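Local coordinates for exocyst complex component EXO70 (Saccharomyces cerevisiae, PDB 2B1E), which helps assemble the exocyst, the complex that tethers secretory vesicles to sites of exocytosis, and binds Rho3, at residues A192-L197 / S214-P219. Numbering follows the deposited sequence.
Sequences ANEKSL and SQILSP
Glu194, on helix 180-201, packs its aliphatic stem against Ile216 and Leu217 of helix 209-233, a small buried van der Waals contact between consecutive helices. The CA atoms of Glu194 and Ile216, the closest pair, stand 8.0 Å apart. A long side chain suits this place: its methylenes join a greasy surface while its charge reaches a polar partner. CB of Glu194 lies 4.0 Å from CD2 of Leu217, a methyl that leucine is long enough to bring across to CB and CG, while CG rests 3.8 Å from CG2 of Ile216. The glutamate crosses the isoleucine at about a right angle but runs past the leucine in the opposite sense. The branch at CB gives Ile216 its CG2 methyl, 3.5 Å from OE2 of Glu194, and CD1, ending the longer branch, reaches that oxygen at 3.8 Å; OE2 is also hydrogen-bonded outside the two segments. The bend at chi2 (-38°) keeps the glutamate from running straight into Ile216 and turns its carboxylate beside the methyls. OE1 forms a salt bridge with Arg147 of helix 136-155, probably offsetting the cost of burial. Cut back to an alanine, this position would probably leave Arg147 without that mate and open a gap beside Ile216. Ile151 and Val144 of helix 136-155 touch Glu194 and Ile216 respectively, so three helices meet here, as is characteristic of the stacked helical bundles building the all-helical rod of Exo70.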
# COMPACT_ATOMS: atom_id res chain seq x y z
N ALA A 192 9.98 -7.78 21.78
CA ALA A 192 11.15 -7.05 22.24
C ALA A 192 11.49 -7.34 23.70
O ALA A 192 12.67 -7.49 24.05
CB ALA A 192 10.92 -5.56 22.05
N ASN A 193 10.46 -7.44 24.54
CA ASN A 193 10.65 -7.71 25.97
C ASN A 193 11.00 -9.17 26.28
O ASN A 193 11.67 -9.44 27.27
CB ASN A 193 9.39 -7.29 26.75
CG ASN A 193 9.15 -5.78 26.71
OD1 ASN A 193 8.07 -5.31 27.06
ND2 ASN A 193 10.17 -5.03 26.30
N GLU A 194 10.52 -10.11 25.47
CA GLU A 194 10.87 -11.51 25.70
C GLU A 194 12.34 -11.69 25.35
O GLU A 194 13.05 -12.48 25.96
CB GLU A 194 10.03 -12.47 24.85
CG GLU A 194 8.67 -12.88 25.45
CD GLU A 194 8.71 -13.09 26.96
OE1 GLU A 194 8.67 -12.08 27.69
OE2 GLU A 194 8.79 -14.26 27.41
N LYS A 195 12.79 -10.95 24.34
CA LYS A 195 14.20 -11.00 23.94
C LYS A 195 15.07 -10.50 25.09
O LYS A 195 16.13 -11.07 25.37
CB LYS A 195 14.42 -10.14 22.69
CG LYS A 195 15.89 -9.98 22.31
CD LYS A 195 16.54 -11.31 21.96
CE LYS A 195 17.99 -11.08 21.52
NZ LYS A 195 18.08 -10.00 20.48
N SER A 196 14.64 -9.43 25.75
CA SER A 196 15.40 -8.88 26.86
C SER A 196 15.41 -9.89 28.01
O SER A 196 16.43 -10.08 28.67
CB SER A 196 14.80 -7.55 27.35
OG SER A 196 14.79 -6.57 26.32
N LEU A 197 14.27 -10.53 28.24
CA LEU A 197 14.14 -11.52 29.32
C LEU A 197 15.11 -12.68 29.13
O LEU A 197 15.88 -13.00 30.03
CB LEU A 197 12.72 -12.06 29.39
CG LEU A 197 12.47 -13.03 30.57
CD1 LEU A 197 12.69 -12.28 31.88
CD2 LEU A 197 11.06 -13.58 30.52
N SER A 214 12.15 -18.79 20.74
CA SER A 214 11.29 -19.29 19.66
C SER A 214 10.03 -19.95 20.22
O SER A 214 8.92 -19.63 19.82
CB SER A 214 12.05 -20.29 18.79
OG SER A 214 11.19 -20.91 17.84
N GLN A 215 10.22 -20.86 21.17
CA GLN A 215 9.10 -21.56 21.78
C GLN A 215 8.08 -20.64 22.45
O GLN A 215 6.89 -20.97 22.52
CB GLN A 215 9.63 -22.57 22.80
CG GLN A 215 10.27 -23.78 22.16
CD GLN A 215 10.79 -24.76 23.18
OE1 GLN A 215 11.89 -24.59 23.71
NE2 GLN A 215 9.99 -25.77 23.48
N ILE A 216 8.54 -19.50 22.93
CA ILE A 216 7.65 -18.54 23.58
C ILE A 216 6.94 -17.64 22.57
O ILE A 216 5.76 -17.34 22.71
CB ILE A 216 8.44 -17.65 24.59
CG1 ILE A 216 8.89 -18.50 25.78
CG2 ILE A 216 7.57 -16.49 25.07
CD1 ILE A 216 9.85 -17.79 26.71
N LEU A 217 7.67 -17.23 21.53
CA LEU A 217 7.10 -16.34 20.52
C LEU A 217 6.27 -17.02 19.43
O LEU A 217 5.34 -16.42 18.89
CB LEU A 217 8.22 -15.53 19.85
CG LEU A 217 9.11 -14.64 20.74
CD1 LEU A 217 10.13 -13.93 19.86
CD2 LEU A 217 8.26 -13.62 21.47
N SER A 218 6.58 -18.27 19.10
CA SER A 218 5.84 -18.97 18.05
C SER A 218 4.33 -18.99 18.23
O SER A 218 3.59 -18.73 17.28
CB SER A 218 6.38 -20.39 17.87
OG SER A 218 7.69 -20.34 17.34
N PRO A 219 3.85 -19.31 19.44
CA PRO A 219 2.40 -19.34 19.66
C PRO A 219 1.79 -17.97 19.37
O PRO A 219 0.71 -17.86 18.79
CB PRO A 219 2.29 -19.70 21.14
CG PRO A 219 3.50 -20.56 21.35
CD PRO A 219 4.57 -19.80 20.62